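Side-chain contacts in carbonic anhydrase (Neosartorya fumigata, PDB 6LAC), which probably catalyses the reversible, zinc-dependent hydration of carbon dioxide to hydrogencarbonate as a beta-class carbonic anhydrase: residues Arg56-Met61 with Lys105-Val110; Gly73-Leu76 with Lys80-Asn83. The protein carries 1 engineered substitution. One frame throughout, in Å; residues are numbered along the deposited sequence.

Contact 1: Arg56-Met61 with Lys105-Val110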
ATOM      1  N   ARG A  56       1.729  -1.104  -0.111  1.00  9.47           N
ATOM      2  CA  ARG A  56       0.794  -2.132  -0.620  1.00  9.55           C
ATOM      3  C   ARG A  56       0.351  -1.744  -1.999  1.00  9.64           C
ATOM      4  O   ARG A  56      -0.241  -0.672  -2.177  1.00 10.24           O
ATOM      5  CB  ARG A  56      -0.335  -2.391   0.353  1.00  9.41           C
ATOM      6  CG  ARG A  56      -1.156  -3.605  -0.068  1.00  9.50           C
ATOM      7  CD  ARG A  56      -1.996  -4.081   1.096  1.00  9.96           C
ATOM      8  NE  ARG A  56      -1.229  -4.596   2.230  1.00 10.59           N
ATOM      9  CZ  ARG A  56      -0.762  -5.827   2.386  1.00 10.77           C
ATOM     10  NH1 ARG A  56      -0.961  -6.758   1.487  1.00  9.94           N
ATOM     11  NH2 ARG A  56      -0.037  -6.086   3.466  1.00 10.82           N
ATOM     12  N   SER A  57       0.642  -2.597  -2.979  1.00 10.44           N
ATOM     13  CA  SER A  57       0.661  -2.270  -4.407  1.00 11.71           C
ATOM     14  C   SER A  57       0.086  -3.385  -5.228  1.00 10.27           C
ATOM     15  O   SER A  57      -0.048  -4.514  -4.748  1.00  9.87           O
ATOM     16  CB  SER A  57       2.157  -2.120  -4.817  1.00 13.31           C
ATOM     17  OG  SER A  57       2.910  -3.333  -4.708  1.00 15.49           O
ATOM     18  N   LEU A  58      -0.069  -3.141  -6.510  1.00 10.66           N
ATOM     19  CA  LEU A  58      -0.534  -4.202  -7.419  1.00 10.49           C
ATOM     20  C   LEU A  58       0.458  -5.356  -7.425  1.00  9.83           C
ATOM     21  O   LEU A  58       1.619  -5.157  -7.789  1.00 10.93           O
ATOM     22  CB  LEU A  58      -0.673  -3.657  -8.830  1.00 11.60           C
ATOM     23  CG  LEU A  58      -1.700  -2.551  -9.053  1.00 12.12           C
ATOM     24  CD1 LEU A  58      -1.567  -1.993 -10.459  1.00 14.05           C
ATOM     25  CD2 LEU A  58      -3.104  -3.088  -8.801  1.00 15.16           C
ATOM     26  N   GLY A  59      -0.004  -6.540  -7.108  1.00  9.26           N
ATOM     27  CA  GLY A  59       0.820  -7.754  -7.235  1.00 10.50           C
ATOM     28  C   GLY A  59       2.007  -7.795  -6.294  1.00 10.97           C
ATOM     29  O   GLY A  59       2.889  -8.632  -6.528  1.00 11.13           O
ATOM     30  N   ASN A  60       2.066  -6.983  -5.260  1.00 10.05           N
ATOM     31  CA  ASN A  60       3.253  -6.902  -4.361  1.00  9.42           C
ATOM     32  C   ASN A  60       4.490  -6.761  -5.223  1.00 11.30           C
ATOM     33  O   ASN A  60       5.541  -7.411  -4.955  1.00 11.49           O
ATOM     34  CB  ASN A  60       3.352  -8.041  -3.343  1.00  9.36           C
ATOM     35  CG  ASN A  60       3.174  -9.439  -3.879  1.00  9.35           C
ATOM     36  OD1 ASN A  60       2.048  -9.952  -3.906  1.00  9.98           O
ATOM     37  ND2 ASN A  60       4.267 -10.129  -4.212  1.00  9.70           N
ATOM     38  N   MET A  61       4.436  -5.911  -6.233  1.00 11.22           N
ATOM     39  CA  MET A  61       5.550  -5.626  -7.140  1.00 12.02           C
ATOM     40  C   MET A  61       6.166  -4.280  -6.862  1.00 13.53           C
ATOM     41  O   MET A  61       5.531  -3.389  -6.310  1.00 14.86           O
ATOM     42  CB  MET A  61       5.099  -5.668  -8.608  1.00 13.01           C
ATOM     43  CG  MET A  61       4.525  -7.004  -9.027  1.00 13.43           C
ATOM     44  SD  MET A  61       4.294  -6.932 -10.806  1.00 18.00           S
ATOM     45  CE  MET A  61       3.322  -8.415 -10.993  1.00 22.87           C
ATOM     46  N   LYS A 105       0.883  -2.150 -18.162  1.00 24.13           N
ATOM     47  CA  LYS A 105       2.359  -2.291 -18.128  1.00 26.43           C
ATOM     48  C   LYS A 105       2.935  -1.247 -17.179  1.00 23.98           C
ATOM     49  O   LYS A 105       2.369  -0.165 -17.027  1.00 25.93           O
ATOM     50  CB  LYS A 105       2.956  -2.079 -19.513  1.00 29.48           C
ATOM     51  CG  LYS A 105       2.514  -3.093 -20.548  1.00 33.34           C
ATOM     52  CD  LYS A 105       3.086  -2.802 -21.906  1.00 38.32           C
ATOM     53  CE  LYS A 105       2.392  -3.585 -22.996  1.00 42.75           C
ATOM     54  NZ  LYS A 105       3.023  -3.347 -24.312  1.00 47.85           N
ATOM     55  N   PRO A 106       4.064  -1.516 -16.488  1.00 22.49           N
ATOM     56  CA  PRO A 106       4.802  -2.777 -16.617  1.00 20.65           C
ATOM     57  C   PRO A 106       4.347  -3.994 -15.805  1.00 19.42           C
ATOM     58  O   PRO A 106       4.856  -5.078 -16.016  1.00 19.54           O
ATOM     59  CB  PRO A 106       6.186  -2.375 -16.122  1.00 21.88           C
ATOM     60  CG  PRO A 106       5.909  -1.314 -15.097  1.00 21.08           C
ATOM     61  CD  PRO A 106       4.748  -0.519 -15.653  1.00 21.34           C
ATOM     62  N   TRP A 107       3.328  -3.869 -14.960  1.00 17.43           N
ATOM     63  CA  TRP A 107       2.803  -4.994 -14.149  1.00 17.80           C
ATOM     64  C   TRP A 107       2.469  -6.182 -15.051  1.00 18.73           C
ATOM     65  O   TRP A 107       2.862  -7.334 -14.763  1.00 19.02           O
ATOM     66  CB  TRP A 107       1.592  -4.548 -13.314  1.00 16.34           C
ATOM     67  CG  TRP A 107       1.942  -3.516 -12.285  1.00 15.75           C
ATOM     68  CD1 TRP A 107       2.373  -3.742 -11.011  1.00 15.37           C
ATOM     69  CD2 TRP A 107       2.049  -2.095 -12.485  1.00 15.63           C
ATOM     70  NE1 TRP A 107       2.695  -2.560 -10.394  1.00 15.25           N
ATOM     71  CE2 TRP A 107       2.495  -1.531 -11.276  1.00 14.68           C
ATOM     72  CE3 TRP A 107       1.777  -1.236 -13.554  1.00 17.47           C
ATOM     73  CZ2 TRP A 107       2.709  -0.165 -11.127  1.00 16.05           C
ATOM     74  CZ3 TRP A 107       1.971   0.113 -13.395  1.00 17.03           C
ATOM     75  CH2 TRP A 107       2.468   0.638 -12.220  1.00 17.04           C
ATOM     76  N   SER A 108       1.758  -5.911 -16.136  1.00 20.79           N
ATOM     77  CA  SER A 108       1.328  -6.991 -17.048  1.00 22.15           C
ATOM     78  C   SER A 108       2.547  -7.604 -17.741  1.00 20.15           C
ATOM     79  O   SER A 108       2.523  -8.798 -17.907  1.00 20.66           O
ATOM     80  CB  SER A 108       0.320  -6.470 -18.015  1.00 24.11           C
ATOM     81  OG  SER A 108       0.919  -5.496 -18.826  1.00 23.40           O
ATOM     82  N   SER A 109       3.576  -6.828 -18.042  1.00 20.93           N
ATOM     83  CA  SER A 109       4.834  -7.334 -18.670  1.00 20.62           C
ATOM     84  C   SER A 109       5.584  -8.233 -17.674  1.00 19.96           C
ATOM     85  O   SER A 109       6.107  -9.315 -18.058  1.00 18.78           O
ATOM     86  CB  SER A 109       5.718  -6.229 -19.161  1.00 24.17           C
ATOM     87  OG  SER A 109       4.991  -5.265 -19.918  1.00 30.39           O
ATOM     88  N   VAL A 110       5.646  -7.851 -16.403  1.00 19.07           N
ATOM     89  CA  VAL A 110       6.299  -8.714 -15.374  1.00 18.82           C
ATOM     90  C   VAL A 110       5.642 -10.087 -15.345  1.00 17.55           C
ATOM     91  O   VAL A 110       6.335 -11.107 -15.360  1.00 16.95           O
ATOM     92  CB  VAL A 110       6.229  -8.042 -14.002  1.00 20.86           C
ATOM     93  CG1 VAL A 110       6.652  -8.997 -12.883  1.00 21.29           C
ATOM     94  CG2 VAL A 110       7.054  -6.773 -14.058  1.00 22.79           C
TER
HETATM   95  O   HOH W   1       3.929  -1.892  -7.904  1.00 24.54           O
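Leu58 and Trp107 bring the backbones closest, with 7.6 Å between Leu58 CA and Trp107 CA. The chain leaves strand 52-57 in a tight turn, Asn60 N bonding to Ser57 O, while Trp107 opens helix 107-117 just after a cis peptide to Pro106. That spacing is filled by side chains. Leu58 and the indole cross at about a right angle: Leu58 CD1 stands 4.1 Å from the centroid of the Trp107 five-membered ring and 6° off its normal, a CH-pi contact over the face. Leu58 CB lies 3.7 Å from Trp107 CD1. Extended beyond CG, the Met61 chain carries its sulfur to the same carbon, Met61 SD to Trp107 CD1 measuring 3.7 Å; at 64° from the ring normal this Met-aromatic contact is oblique. In this beta-class fold the contact joins helix 107-117 to the turn after strand 52-57, outermost in this chain's sheet but hydrogen-bonded through Arg56 to the second subunit; the Leu58 side chain lies about 8 Å from the zinc ion. Leu58 and Trp107 also pack on Thr71 and Ala70 of the second subunit. Met61 and Val110 meet tip to tip, with 3.8 Å from Met61 SD to Val110 CG1. A water in the indole plane accepts from Trp107 NE1 and donates to Met61 O. Met61 O also takes Ser57 OG on a lone pair, so two donors grip one carbonyl.

Contact 2: Gly73-Leu76 with Lys80-Asn83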
ATOM      1  N   GLY A  73      13.534   4.745  -1.442  1.00 15.60           N
ATOM      2  CA  GLY A  73      14.459   5.799  -1.021  1.00 15.60           C
ATOM      3  C   GLY A  73      14.107   6.359   0.340  1.00 15.45           C
ATOM      4  O   GLY A  73      14.983   6.518   1.180  1.00 16.45           O
ATOM      5  N   TYR A  74      12.846   6.625   0.617  1.00 14.42           N
ATOM      6  CA  TYR A  74      12.450   7.121   1.942  1.00 14.66           C
ATOM      7  C   TYR A  74      12.786   6.084   3.028  1.00 14.23           C
ATOM      8  O   TYR A  74      13.307   6.373   4.114  1.00 14.69           O
ATOM      9  CB  TYR A  74      10.955   7.458   1.953  1.00 15.26           C
ATOM     10  CG  TYR A  74      10.447   8.027   3.239  1.00 15.02           C
ATOM     11  CD1 TYR A  74      10.690   9.356   3.579  1.00 17.58           C
ATOM     12  CD2 TYR A  74       9.712   7.279   4.140  1.00 15.35           C
ATOM     13  CE1 TYR A  74      10.192   9.907   4.744  1.00 16.99           C
ATOM     14  CE2 TYR A  74       9.218   7.807   5.315  1.00 16.82           C
ATOM     15  CZ  TYR A  74       9.427   9.138   5.590  1.00 16.66           C
ATOM     16  OH  TYR A  74       8.941   9.557   6.765  1.00 16.62           O
ATOM     17  N   ALA A  75      12.414   4.834   2.756  1.00 13.51           N
ATOM     18  CA  ALA A  75      12.699   3.725   3.694  1.00 13.71           C
ATOM     19  C   ALA A  75      14.196   3.646   4.043  1.00 12.82           C
ATOM     20  O   ALA A  75      14.520   3.572   5.243  1.00 14.06           O
ATOM     21  CB  ALA A  75      12.192   2.445   3.104  1.00 12.80           C
ATOM     22  N   LEU A  76      15.055   3.671   3.046  1.00 13.15           N
ATOM     23  CA  LEU A  76      16.513   3.478   3.313  1.00 16.02           C
ATOM     24  C   LEU A  76      17.118   4.763   3.842  1.00 17.46           C
ATOM     25  O   LEU A  76      17.932   4.678   4.783  1.00 21.02           O
ATOM     26  CB  LEU A  76      17.255   3.078   2.047  1.00 18.45           C
ATOM     27  CG  LEU A  76      16.776   1.781   1.411  1.00 19.76           C
ATOM     28  CD1 LEU A  76      17.483   1.549   0.079  1.00 22.79           C
ATOM     29  CD2 LEU A  76      16.968   0.589   2.331  1.00 22.96           C
ATOM     30  N   LYS A  80      16.073   4.615   7.658  1.00 16.18           N
ATOM     31  CA  LYS A  80      17.266   3.762   7.920  1.00 17.81           C
ATOM     32  C   LYS A  80      16.848   2.310   8.083  1.00 17.49           C
ATOM     33  O   LYS A  80      17.351   1.563   8.932  1.00 16.59           O
ATOM     34  CB  LYS A  80      18.035   4.226   9.173  1.00 20.35           C
ATOM     35  CG  LYS A  80      18.411   5.695   9.150  1.00 26.04           C
ATOM     36  CD  LYS A  80      19.193   6.056   7.918  1.00 29.34           C
ATOM     37  CE  LYS A  80      20.024   7.313   8.082  1.00 36.07           C
ATOM     38  NZ  LYS A  80      19.167   8.501   8.286  1.00 41.67           N
ATOM     39  N   ILE A  81      15.900   1.881   7.252  1.00 14.34           N
ATOM     40  CA  ILE A  81      15.383   0.496   7.324  1.00 13.75           C
ATOM     41  C   ILE A  81      16.450  -0.455   6.813  1.00 13.16           C
ATOM     42  O   ILE A  81      16.975  -0.222   5.709  1.00 15.55           O
ATOM     43  CB  ILE A  81      14.044   0.422   6.565  1.00 13.15           C
ATOM     44  CG1 ILE A  81      12.983   1.103   7.417  1.00 13.13           C
ATOM     45  CG2 ILE A  81      13.627  -1.000   6.249  1.00 11.88           C
ATOM     46  CD1 ILE A  81      11.596   1.269   6.814  1.00 13.76           C
ATOM     47  N   ARG A  82      16.599  -1.558   7.539  1.00 12.90           N
ATOM     48  CA  ARG A  82      17.611  -2.580   7.234  1.00 13.30           C
ATOM     49  C   ARG A  82      17.038  -3.905   6.775  1.00 11.93           C
ATOM     50  O   ARG A  82      17.790  -4.803   6.361  1.00 12.59           O
ATOM     51  CB  ARG A  82      18.498  -2.876   8.440  1.00 16.07           C
ATOM     52  CG  ARG A  82      19.133  -1.642   9.059  1.00 20.86           C
ATOM     53  CD  ARG A  82      19.793  -0.769   8.056  1.00 26.93           C
ATOM     54  NE  ARG A  82      20.887  -0.074   8.732  1.00 34.16           N
ATOM     55  CZ  ARG A  82      21.529   0.964   8.239  1.00 39.82           C
ATOM     56  NH1 ARG A  82      22.521   1.498   8.931  1.00 44.88           N
ATOM     57  NH2 ARG A  82      21.193   1.456   7.062  1.00 42.62           N
ATOM     58  N   ASN A  83      15.698  -3.984   6.729  1.00 11.35           N
ATOM     59  CA  ASN A  83      15.002  -5.211   6.305  1.00 10.99           C
ATOM     60  C   ASN A  83      13.797  -4.819   5.441  1.00  9.37           C
ATOM     61  O   ASN A  83      13.018  -3.947   5.849  1.00 10.80           O
ATOM     62  CB  ASN A  83      14.533  -6.062   7.472  1.00 11.99           C
ATOM     63  CG  ASN A  83      15.686  -6.732   8.220  1.00 13.13           C
ATOM     64  OD1 ASN A  83      16.195  -7.736   7.735  1.00 14.40           O
ATOM     65  ND2 ASN A  83      16.080  -6.104   9.330  1.00 16.54           N
TER
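Ile81 lays the root of its side chain against the last part of helix 66-77: Ile81 CB is 3.4 Å from Ala75 O, and its CD1 ends 3.9 Å from Ala75 CB. With CG1 anti to its own carbonyl carbon (chi1 -74°), the longer branch of Ile81 runs along the Ala75 carbonyl before reaching that methyl. The same oxygen accepts a hydrogen bond from Ile81 N, 3.0 Å from Ala75 O; it is nearly straight at the hydrogen (170°), although the donor is tilted 31° from the carbonyl plane. The bond spans six residues across the helix end. Lys80, with positive phi, breaks the helical path there and sends the chain toward strand 83-89, completing a beta-alpha-beta crossover from strand 52-57. One residue on, Leu76 O receives a CA-H...O contact, 3.3 Å from Lys80 CA. Lys80 CD passes 3.6 Å from Leu76 O as well, and the chain folds at its second and fourth torsions, which lets NZ turn back to bond to Asp77 O. Leu76 points its CB away, yet the end of the side chain returns, placing Leu76 CD2 3.5 Å from Ile81 O.

Contact 1 is buried, with three of its four touching residues buried in the dimer, whereas contact 2 is partly buried and has the exposed Lys80 among its participants. They share no element: contact 1 pairs the end of strand 52-57 with helix 107-117, and contact 2 pairs helix 66-77 with the loop that follows it. Yet in sequence, contact 2 falls between the two segments of contact 1. Their centres lie 21 Å apart and their nearest atoms about 12 Å, so neither touches the other. Aromatic, sulfur and water-mediated chemistry joins distant segments in contact 1; backbone carbonyls dominate the local helix ending of contact 2.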